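Local coordinates for cytoplasmic export protein 1 (Saccharomyces cerevisiae, PDB 3VWA) that binds tRNA and works in the nuclear tRNA export machinery, possibly collecting tRNA from export receptors at the nuclear pore and passing it toward translation, at residues L116-K124 with I222-E230; K374-F385 with I404-Q415. All blocks are in the same frame, centred on the assembly; numbering follows the deposited sequence.

Contact 1 (L116-K124 with I222-E230); sequences LLATLGFLK and IENFRKRLE
Leu117 faces Arg226 and Gly121 faces Glu223 where the helical segments 116-122 and 222-230 run roughly antiparallel, their axes 9.8 Å apart at closest approach and their directions at 142°. Leu117 is the knob of this pair, set in a hole formed by Ile222, Phe225, Arg226 and Leu229. Its two methyls divide the work: CD1 meets Leu229 CD2 at 3.9 Å, while CD2 lies at the rim of the Phe225 ring, near its plane and 4.0 Å from Phe225 CD2. One turn on, Leu120 CB rests 3.9 Å from Ile222 CG2, which also flanks Leu117.

Arg226 starts with CG anti to the backbone N (chi1 -166°) and then stretches out to NE, a course that lays its guanidinium against the backbone of helix 106-122. Leu117 O and Ala118 CA sit over one face of this group, Ala118 CA 3.5 Å from Arg226 NH1. A water bridges the helices, accepting from Arg226 NH2 at 2.6 Å and donating to Ala118 O, while Arg226 NE makes a salt bridge with Glu230 OE2 at 3.3 Å. Replacing Arg226 with an alanine would probably leave Glu230 without this mate, break the water bridge and uncover one wall of the Leu117 hole. Gly121, with no side chain, lets Arg226 NH2 come close to its CA. At the margin, Lys124 NZ and Glu223 OE1 form a long salt bridge of 3.6 Å.

Leu191 and Ile195 of helix 186-198 pack on Leu117 and Phe225, respectively, placing this knob-into-hole packing in the mainly helical C-terminal lobe of the kinase-like domain.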
loop_
_atom_site.group_PDB
_atom_site.type_symbol
_atom_site.label_atom_id
_atom_site.label_comp_id
_atom_site.label_asym_id
_atom_site.label_seq_id
_atom_site.Cartn_x
_atom_site.Cartn_y
_atom_site.Cartn_z
ATOM N N LEU A 116 19.310 -12.399 -7.826
ATOM C CA LEU A 116 20.153 -12.311 -9.015
ATOM C C LEU A 116 21.081 -13.532 -9.085
ATOM O O LEU A 116 21.352 -14.039 -10.170
ATOM C CB LEU A 116 20.990 -11.019 -8.985
ATOM C CG LEU A 116 20.269 -9.691 -9.086
ATOM C CD1 LEU A 116 21.328 -8.613 -9.182
ATOM C CD2 LEU A 116 19.378 -9.593 -10.330
ATOM N N LEU A 117 21.536 -14.003 -7.924
ATOM C CA LEU A 117 22.362 -15.191 -7.842
ATOM C C LEU A 117 21.614 -16.473 -8.228
ATOM O O LEU A 117 22.173 -17.336 -8.883
ATOM C CB LEU A 117 23.006 -15.289 -6.440
ATOM C CG LEU A 117 24.079 -14.191 -6.185
ATOM C CD1 LEU A 117 24.425 -14.053 -4.701
ATOM C CD2 LEU A 117 25.390 -14.476 -6.925
ATOM N N ALA A 118 20.366 -16.648 -7.825
ATOM C CA ALA A 118 19.669 -17.876 -8.246
ATOM C C ALA A 118 19.552 -17.888 -9.790
ATOM O O ALA A 118 19.693 -18.949 -10.417
ATOM C CB ALA A 118 18.281 -17.950 -7.617
ATOM N N THR A 119 19.325 -16.706 -10.384
ATOM C CA THR A 119 19.209 -16.606 -11.822
ATOM C C THR A 119 20.518 -16.916 -12.557
ATOM O O THR A 119 20.508 -17.672 -13.528
ATOM C CB THR A 119 18.744 -15.243 -12.214
ATOM O OG1 THR A 119 17.544 -14.989 -11.483
ATOM C CG2 THR A 119 18.521 -15.194 -13.752
ATOM N N LEU A 120 21.617 -16.355 -12.067
ATOM C CA LEU A 120 22.955 -16.652 -12.599
ATOM C C LEU A 120 23.366 -18.117 -12.370
ATOM O O LEU A 120 24.228 -18.657 -13.085
ATOM C CB LEU A 120 23.989 -15.677 -11.983
ATOM C CG LEU A 120 23.743 -14.200 -12.366
ATOM C CD1 LEU A 120 24.462 -13.200 -11.459
ATOM C CD2 LEU A 120 24.051 -13.908 -13.836
ATOM N N GLY A 121 22.732 -18.768 -11.401
ATOM C CA GLY A 121 22.879 -20.229 -11.235
ATOM C C GLY A 121 22.193 -21.036 -12.349
ATOM O O GLY A 121 22.719 -22.050 -12.801
ATOM N N PHE A 122 21.022 -20.586 -12.793
ATOM C CA PHE A 122 20.332 -21.228 -13.920
ATOM C C PHE A 122 21.080 -20.951 -15.226
ATOM O O PHE A 122 21.026 -21.736 -16.169
ATOM C CB PHE A 122 18.894 -20.762 -14.011
ATOM C CG PHE A 122 18.031 -21.225 -12.863
ATOM C CD1 PHE A 122 17.972 -22.575 -12.508
ATOM C CD2 PHE A 122 17.257 -20.328 -12.154
ATOM C CE1 PHE A 122 17.167 -23.010 -11.448
ATOM C CE2 PHE A 122 16.454 -20.750 -11.109
ATOM C CZ PHE A 122 16.407 -22.097 -10.747
ATOM N N LEU A 123 21.828 -19.855 -15.249
ATOM C CA LEU A 123 22.526 -19.450 -16.448
ATOM C C LEU A 123 23.917 -20.023 -16.589
ATOM O O LEU A 123 24.633 -19.674 -17.537
ATOM C CB LEU A 123 22.630 -17.929 -16.461
ATOM C CG LEU A 123 21.450 -17.116 -16.978
ATOM C CD1 LEU A 123 21.820 -15.641 -16.874
ATOM C CD2 LEU A 123 21.145 -17.463 -18.432
ATOM N N LYS A 124 24.327 -20.886 -15.666
ATOM C CA LYS A 124 25.762 -21.213 -15.524
ATOM C C LYS A 124 26.435 -21.850 -16.750
ATOM O O LYS A 124 27.638 -21.661 -16.951
ATOM C CB LYS A 124 26.028 -22.059 -14.268
ATOM C CG LYS A 124 25.480 -23.461 -14.330
ATOM C CD LYS A 124 25.925 -24.202 -13.077
ATOM C CE LYS A 124 24.970 -25.330 -12.718
ATOM N NZ LYS A 124 25.384 -25.868 -11.383
ATOM N N ILE A 222 30.745 -17.889 -10.318
ATOM C CA ILE A 222 29.561 -17.375 -9.677
ATOM C C ILE A 222 29.027 -18.418 -8.725
ATOM O O ILE A 222 28.762 -18.105 -7.558
ATOM C CB ILE A 222 28.466 -16.965 -10.694
ATOM C CG1 ILE A 222 28.885 -15.712 -11.441
ATOM C CG2 ILE A 222 27.137 -16.705 -10.014
ATOM C CD1 ILE A 222 28.186 -15.585 -12.794
ATOM N N GLU A 223 28.887 -19.654 -9.205
ATOM C CA GLU A 223 28.351 -20.735 -8.355
ATOM C C GLU A 223 29.228 -20.928 -7.113
ATOM O O GLU A 223 28.723 -21.245 -6.042
ATOM C CB GLU A 223 28.190 -22.045 -9.119
ATOM C CG GLU A 223 29.439 -22.899 -9.075
ATOM C CD GLU A 223 29.251 -24.295 -9.637
ATOM O OE1 GLU A 223 28.214 -24.946 -9.331
ATOM O OE2 GLU A 223 30.167 -24.735 -10.369
ATOM N N ASN A 224 30.532 -20.707 -7.262
ATOM C CA ASN A 224 31.456 -20.862 -6.143
ATOM C C ASN A 224 31.218 -19.725 -5.179
ATOM O O ASN A 224 31.123 -19.946 -3.979
ATOM C CB ASN A 224 32.903 -20.859 -6.634
ATOM C CG ASN A 224 33.883 -21.359 -5.580
ATOM O OD1 ASN A 224 34.748 -20.609 -5.107
ATOM N ND2 ASN A 224 33.755 -22.645 -5.209
ATOM N N PHE A 225 31.078 -18.504 -5.724
ATOM C CA PHE A 225 30.806 -17.298 -4.930
ATOM C C PHE A 225 29.515 -17.466 -4.151
ATOM O O PHE A 225 29.424 -17.082 -2.991
ATOM C CB PHE A 225 30.752 -16.086 -5.854
ATOM C CG PHE A 225 30.323 -14.811 -5.193
ATOM C CD1 PHE A 225 31.248 -13.997 -4.542
ATOM C CD2 PHE A 225 28.981 -14.383 -5.272
ATOM C CE1 PHE A 225 30.862 -12.799 -3.945
ATOM C CE2 PHE A 225 28.589 -13.189 -4.672
ATOM C CZ PHE A 225 29.531 -12.392 -4.012
ATOM N N ARG A 226 28.549 -18.116 -4.778
ATOM C CA ARG A 226 27.252 -18.346 -4.171
ATOM C C ARG A 226 27.317 -19.258 -2.899
ATOM O O ARG A 226 26.740 -18.947 -1.867
ATOM C CB ARG A 226 26.368 -18.960 -5.241
ATOM C CG ARG A 226 24.908 -18.971 -4.905
ATOM C CD ARG A 226 24.103 -19.289 -6.134
ATOM N NE ARG A 226 22.726 -19.482 -5.715
ATOM C CZ ARG A 226 21.857 -20.238 -6.366
ATOM N NH1 ARG A 226 20.610 -20.360 -5.902
ATOM N NH2 ARG A 226 22.249 -20.864 -7.481
ATOM N N LYS A 227 27.998 -20.391 -2.991
ATOM C CA LYS A 227 28.169 -21.290 -1.845
ATOM C C LYS A 227 28.912 -20.635 -0.677
ATOM O O LYS A 227 28.689 -21.013 0.456
ATOM C CB LYS A 227 28.903 -22.580 -2.250
ATOM C CG LYS A 227 28.407 -23.161 -3.558
ATOM C CD LYS A 227 28.621 -24.662 -3.662
ATOM C CE LYS A 227 27.868 -25.212 -4.881
ATOM N NZ LYS A 227 28.207 -26.635 -5.168
ATOM N N ARG A 228 29.787 -19.664 -0.950
ATOM C CA ARG A 228 30.571 -19.020 0.115
ATOM C C ARG A 228 29.687 -18.079 0.909
ATOM O O ARG A 228 29.628 -18.117 2.159
ATOM C CB ARG A 228 31.782 -18.276 -0.471
ATOM C CG ARG A 228 32.833 -19.233 -0.993
ATOM C CD ARG A 228 33.851 -18.548 -1.886
ATOM N NE ARG A 228 34.988 -19.420 -2.183
ATOM C CZ ARG A 228 36.236 -19.235 -1.741
ATOM N NH1 ARG A 228 36.543 -18.192 -0.984
ATOM N NH2 ARG A 228 37.193 -20.090 -2.079
ATOM N N LEU A 229 28.969 -17.256 0.159
ATOM C CA LEU A 229 28.052 -16.281 0.691
ATOM C C LEU A 229 26.945 -16.988 1.474
ATOM O O LEU A 229 26.588 -16.575 2.581
ATOM C CB LEU A 229 27.478 -15.473 -0.500
ATOM C CG LEU A 229 27.662 -13.951 -0.567
ATOM C CD1 LEU A 229 29.114 -13.507 -0.477
ATOM C CD2 LEU A 229 26.986 -13.322 -1.798
ATOM N N GLU A 230 26.418 -18.071 0.908
ATOM C CA GLU A 230 25.367 -18.837 1.577
ATOM C C GLU A 230 25.813 -19.327 2.944
ATOM O O GLU A 230 24.985 -19.544 3.843
ATOM C CB GLU A 230 24.890 -19.998 0.720
ATOM C CG GLU A 230 23.970 -19.524 -0.400
ATOM C CD GLU A 230 23.589 -20.602 -1.400
ATOM O OE1 GLU A 230 23.735 -21.804 -1.118
ATOM O OE2 GLU A 230 23.135 -20.231 -2.494
HETATM O O HOH W 1 20.219 -21.373 -9.101
#

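Contact 2 (K374-F385 with I404-Q415); sequences KSEISSRIYPHF and IPCIVSCLTERQ
Gln415 OE1 is gripped twice at 2.8 Å: by Ser378 OG from across the contact and by Thr412 N from its own segment, the latter through a fairly straight bond. The other end of the same amide reaches back, Gln415 NE2 giving a hydrogen bond to Ser378 O at 3.0 Å. This acceptor lies nearly in the Gln415 amide plane, but the nitrogen stands above the plane of the Ser378 carbonyl. Ser378 thus meets both ends of the amide, which fixes its rotation; OG reaches OE1 because it is turned anti to its own nitrogen (chi1 151°). Thr412 OG1 accepts a weak bond from Gln415 N, completing a capping box at the start of helix 413-427.

Tyr382 lies beyond the amide. Leu411 CD2 is over one face of its ring, a CH-pi contact 3.8 Å from the centroid and 22° off the normal, and the two side chains cross at about a right angle. The Gln415 amide slides past the ring with the planes 67° apart, NE2 3.5 Å from Tyr382 CD2. The buried Tyr382 OH has no polar partner in the model. Further along, Phe385 CE2 touches Ile407 CD1 at 3.6 Å, and Leu362 and Leu365 of helix 355-368 pack on the same phenylalanine. At the other end, Cys410 fits between Ile377 and Lys374, its CB 3.7 Å from Ile377 CG2. A water there accepts from Lys374 NZ and is weakly linked to Ser409 OG.

The chemistry is therefore divided: an apolar flank joins helix 374-387 to the end of helix 394-407 and the turn after it, whereas the Gln415 amide takes part in the capping box of helix 413-427 and also binds Ser378, which is consistent with a firmly held turn between consecutive helices of the HEAT region.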
loop_
_atom_site.group_PDB
_atom_site.type_symbol
_atom_site.label_atom_id
_atom_site.label_comp_id
_atom_site.label_asym_id
_atom_site.label_seq_id
_atom_site.Cartn_x
_atom_site.Cartn_y
_atom_site.Cartn_z
ATOM N N LYS A 374 -17.708 5.882 -1.242
ATOM C CA LYS A 374 -18.849 6.348 -0.435
ATOM C C LYS A 374 -20.114 5.495 -0.563
ATOM O O LYS A 374 -20.747 5.129 0.452
ATOM C CB LYS A 374 -19.101 7.848 -0.710
ATOM C CG LYS A 374 -17.838 8.683 -0.413
ATOM C CD LYS A 374 -18.026 10.197 -0.493
ATOM C CE LYS A 374 -16.945 10.939 0.306
ATOM N NZ LYS A 374 -17.133 12.422 0.384
ATOM N N SER A 375 -20.454 5.118 -1.785
ATOM C CA SER A 375 -21.593 4.234 -2.004
ATOM C C SER A 375 -21.369 2.871 -1.365
ATOM O O SER A 375 -22.287 2.285 -0.782
ATOM C CB SER A 375 -21.941 4.126 -3.510
ATOM O OG SER A 375 -21.451 2.915 -4.099
ATOM N N GLU A 376 -20.146 2.356 -1.453
ATOM C CA GLU A 376 -19.823 1.075 -0.798
ATOM C C GLU A 376 -19.854 1.224 0.734
ATOM O O GLU A 376 -20.386 0.368 1.473
ATOM C CB GLU A 376 -18.425 0.621 -1.218
ATOM C CG GLU A 376 -18.300 0.162 -2.660
ATOM C CD GLU A 376 -17.064 -0.700 -2.857
ATOM O OE1 GLU A 376 -15.949 -0.117 -2.915
ATOM O OE2 GLU A 376 -17.210 -1.953 -2.931
ATOM N N ILE A 377 -19.300 2.325 1.227
ATOM C CA ILE A 377 -19.335 2.542 2.677
ATOM C C ILE A 377 -20.768 2.595 3.228
ATOM O O ILE A 377 -21.121 1.931 4.227
ATOM C CB ILE A 377 -18.559 3.797 3.085
ATOM C CG1 ILE A 377 -17.071 3.474 3.129
ATOM C CG2 ILE A 377 -18.962 4.210 4.493
ATOM C CD1 ILE A 377 -16.250 4.533 2.464
ATOM N N SER A 378 -21.589 3.369 2.545
ATOM C CA SER A 378 -22.950 3.589 2.953
ATOM C C SER A 378 -23.737 2.297 2.767
ATOM O O SER A 378 -24.511 1.867 3.627
ATOM C CB SER A 378 -23.510 4.720 2.116
ATOM O OG SER A 378 -24.906 4.558 1.959
ATOM N N SER A 379 -23.470 1.651 1.650
ATOM C CA SER A 379 -24.249 0.511 1.229
ATOM C C SER A 379 -23.880 -0.757 1.979
ATOM O O SER A 379 -24.758 -1.465 2.450
ATOM C CB SER A 379 -24.078 0.305 -0.277
ATOM O OG SER A 379 -24.669 -0.899 -0.665
ATOM N N ARG A 380 -22.580 -1.021 2.123
ATOM C CA ARG A 380 -22.142 -2.291 2.673
ATOM C C ARG A 380 -21.513 -2.195 4.076
ATOM O O ARG A 380 -21.442 -3.195 4.766
ATOM C CB ARG A 380 -21.134 -2.949 1.712
ATOM C CG ARG A 380 -21.436 -2.768 0.229
ATOM C CD ARG A 380 -20.354 -3.398 -0.666
ATOM N NE ARG A 380 -20.259 -4.861 -0.466
ATOM C CZ ARG A 380 -19.224 -5.641 -0.795
ATOM N NH1 ARG A 380 -18.128 -5.144 -1.395
ATOM N NH2 ARG A 380 -19.286 -6.941 -0.504
ATOM N N ILE A 381 -21.055 -1.010 4.490
ATOM C CA ILE A 381 -20.280 -0.887 5.722
ATOM C C ILE A 381 -21.087 -0.307 6.870
ATOM O O ILE A 381 -21.080 -0.870 7.960
ATOM C CB ILE A 381 -18.982 -0.084 5.523
ATOM C CG1 ILE A 381 -18.141 -0.710 4.393
ATOM C CG2 ILE A 381 -18.209 0.080 6.851
ATOM C CD1 ILE A 381 -17.680 -2.125 4.645
ATOM N N TYR A 382 -21.800 0.796 6.611
ATOM C CA TYR A 382 -22.504 1.514 7.651
ATOM C C TYR A 382 -23.500 0.661 8.424
ATOM O O TYR A 382 -23.517 0.711 9.643
ATOM C CB TYR A 382 -23.241 2.737 7.057
ATOM C CG TYR A 382 -23.986 3.552 8.081
ATOM C CD1 TYR A 382 -23.273 4.328 8.973
ATOM C CD2 TYR A 382 -25.388 3.541 8.179
ATOM C CE1 TYR A 382 -23.892 5.083 9.930
ATOM C CE2 TYR A 382 -26.027 4.318 9.152
ATOM C CZ TYR A 382 -25.233 5.100 10.016
ATOM O OH TYR A 382 -25.694 5.928 11.016
ATOM N N PRO A 383 -24.354 -0.111 7.724
ATOM C CA PRO A 383 -25.380 -0.839 8.457
ATOM C C PRO A 383 -24.781 -1.755 9.531
ATOM O O PRO A 383 -25.427 -2.004 10.528
ATOM C CB PRO A 383 -26.074 -1.663 7.351
ATOM C CG PRO A 383 -25.861 -0.828 6.121
ATOM C CD PRO A 383 -24.441 -0.367 6.283
ATOM N N HIS A 384 -23.567 -2.249 9.347
ATOM C CA HIS A 384 -22.938 -3.079 10.413
ATOM C C HIS A 384 -22.206 -2.193 11.350
ATOM O O HIS A 384 -22.207 -2.375 12.586
ATOM C CB HIS A 384 -21.973 -4.098 9.786
ATOM C CG HIS A 384 -22.626 -4.980 8.753
ATOM N ND1 HIS A 384 -22.295 -4.949 7.444
ATOM C CD2 HIS A 384 -23.641 -5.918 8.879
ATOM C CE1 HIS A 384 -23.049 -5.832 6.775
ATOM N NE2 HIS A 384 -23.874 -6.424 7.650
ATOM N N PHE A 385 -21.559 -1.189 10.776
ATOM C CA PHE A 385 -20.851 -0.235 11.580
ATOM C C PHE A 385 -21.723 0.284 12.734
ATOM O O PHE A 385 -21.315 0.317 13.908
ATOM C CB PHE A 385 -20.389 0.889 10.684
ATOM C CG PHE A 385 -20.070 2.150 11.424
ATOM C CD1 PHE A 385 -18.814 2.332 12.028
ATOM C CD2 PHE A 385 -21.037 3.162 11.531
ATOM C CE1 PHE A 385 -18.515 3.509 12.708
ATOM C CE2 PHE A 385 -20.729 4.338 12.188
ATOM C CZ PHE A 385 -19.482 4.493 12.785
ATOM N N ILE A 404 -18.632 8.399 14.331
ATOM C CA ILE A 404 -19.734 8.768 13.453
ATOM C C ILE A 404 -19.406 9.983 12.588
ATOM O O ILE A 404 -19.716 9.990 11.392
ATOM C CB ILE A 404 -21.034 9.032 14.281
ATOM C CG1 ILE A 404 -21.705 7.707 14.662
ATOM C CG2 ILE A 404 -22.033 9.857 13.484
ATOM C CD1 ILE A 404 -22.797 7.840 15.723
ATOM N N PRO A 405 -18.784 11.014 13.181
ATOM C CA PRO A 405 -18.464 12.168 12.371
ATOM C C PRO A 405 -17.569 11.888 11.156
ATOM O O PRO A 405 -17.630 12.607 10.173
ATOM C CB PRO A 405 -17.720 13.072 13.344
ATOM C CG PRO A 405 -18.404 12.765 14.638
ATOM C CD PRO A 405 -18.486 11.252 14.607
ATOM N N CYS A 406 -16.713 10.889 11.225
ATOM C CA CYS A 406 -15.780 10.619 10.109
ATOM C C CYS A 406 -16.483 9.901 8.949
ATOM O O CYS A 406 -16.028 9.910 7.816
ATOM C CB CYS A 406 -14.646 9.714 10.597
ATOM S SG CYS A 406 -13.905 10.121 12.194
ATOM N N ILE A 407 -17.589 9.238 9.187
ATOM C CA ILE A 407 -18.158 8.571 8.016
ATOM C C ILE A 407 -19.434 9.205 7.512
ATOM O O ILE A 407 -19.985 8.836 6.480
ATOM C CB ILE A 407 -18.224 7.006 8.141
ATOM C CG1 ILE A 407 -19.528 6.511 8.698
ATOM C CG2 ILE A 407 -16.975 6.425 8.857
ATOM C CD1 ILE A 407 -19.910 7.100 10.027
ATOM N N VAL A 408 -19.873 10.207 8.232
ATOM C CA VAL A 408 -21.143 10.815 7.957
ATOM C C VAL A 408 -21.243 11.386 6.532
ATOM O O VAL A 408 -22.336 11.447 5.938
ATOM C CB VAL A 408 -21.380 11.814 9.088
ATOM C CG1 VAL A 408 -21.177 13.224 8.629
ATOM C CG2 VAL A 408 -22.704 11.573 9.761
ATOM N N SER A 409 -20.129 11.749 5.923
ATOM C CA SER A 409 -20.236 12.323 4.538
ATOM C C SER A 409 -20.436 11.266 3.464
ATOM O O SER A 409 -20.771 11.571 2.311
ATOM C CB SER A 409 -19.087 13.267 4.200
ATOM O OG SER A 409 -17.879 12.608 3.996
ATOM N N CYS A 410 -20.272 10.009 3.851
ATOM C CA CYS A 410 -20.680 8.923 2.999
ATOM C C CYS A 410 -22.179 8.634 2.936
ATOM O O CYS A 410 -22.595 7.944 2.019
ATOM C CB CYS A 410 -19.969 7.628 3.424
ATOM S SG CYS A 410 -18.182 7.715 3.331
ATOM N N LEU A 411 -22.982 9.072 3.909
ATOM C CA LEU A 411 -24.341 8.453 4.087
ATOM C C LEU A 411 -25.414 8.947 3.146
ATOM O O LEU A 411 -25.390 10.120 2.787
ATOM C CB LEU A 411 -24.850 8.624 5.518
ATOM C CG LEU A 411 -23.811 8.162 6.536
ATOM C CD1 LEU A 411 -24.268 8.418 7.969
ATOM C CD2 LEU A 411 -23.528 6.686 6.291
ATOM N N THR A 412 -26.378 8.078 2.775
ATOM C CA THR A 412 -27.584 8.556 2.021
ATOM C C THR A 412 -28.416 9.495 2.898
ATOM O O THR A 412 -28.137 9.651 4.096
ATOM C CB THR A 412 -28.508 7.421 1.477
ATOM O OG1 THR A 412 -29.255 6.820 2.544
ATOM C CG2 THR A 412 -27.712 6.349 0.741
ATOM N N GLU A 413 -29.442 10.103 2.304
ATOM C CA GLU A 413 -30.278 11.094 2.995
ATOM C C GLU A 413 -31.171 10.452 4.020
ATOM O O GLU A 413 -31.415 11.026 5.053
ATOM C CB GLU A 413 -31.136 11.921 2.010
ATOM C CG GLU A 413 -30.357 12.953 1.194
ATOM C CD GLU A 413 -29.539 12.315 0.068
ATOM O OE1 GLU A 413 -28.610 12.978 -0.447
ATOM O OE2 GLU A 413 -29.814 11.142 -0.298
ATOM N N ARG A 414 -31.683 9.275 3.710
ATOM C CA ARG A 414 -32.370 8.464 4.698
ATOM C C ARG A 414 -31.466 8.150 5.916
ATOM O O ARG A 414 -31.810 8.506 7.041
ATOM C CB ARG A 414 -32.916 7.185 4.059
ATOM C CG ARG A 414 -33.795 6.382 5.001
ATOM C CD ARG A 414 -34.940 5.683 4.286
ATOM N NE ARG A 414 -35.912 5.137 5.245
ATOM N N GLN A 415 -30.331 7.491 5.680
ATOM C CA GLN A 415 -29.339 7.187 6.730
ATOM C C GLN A 415 -29.047 8.329 7.669
ATOM O O GLN A 415 -29.124 8.174 8.872
ATOM C CB GLN A 415 -28.005 6.702 6.131
ATOM C CG GLN A 415 -28.020 5.211 5.818
ATOM C CD GLN A 415 -26.890 4.799 4.905
ATOM O OE1 GLN A 415 -26.294 5.619 4.208
ATOM N NE2 GLN A 415 -26.611 3.522 4.884
HETATM O O HOH W 2 -15.008 13.561 2.475
#

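Contact 1 closes before contact 2 opens, so the two follow in series along the chain. Their centres are 55 Å apart and their nearest atoms about 37 Å, on opposite sides of the chain's centre, and they do not touch. Contact 1 joins helices 106-122 and 222-231 in the N-terminal kinase-like domain, across 97 intervening residues that include both helices and strands. Contact 2 is far more local: only 18 residues separate its segments, which bring helices 374-387, 394-407 and 413-427 together at the HEAT repeat spanning 381-419 and the helix leading into it. One thus packs two helices of a globular lobe together at a partly buried face; the other joins successive helices of the elongated array that follows.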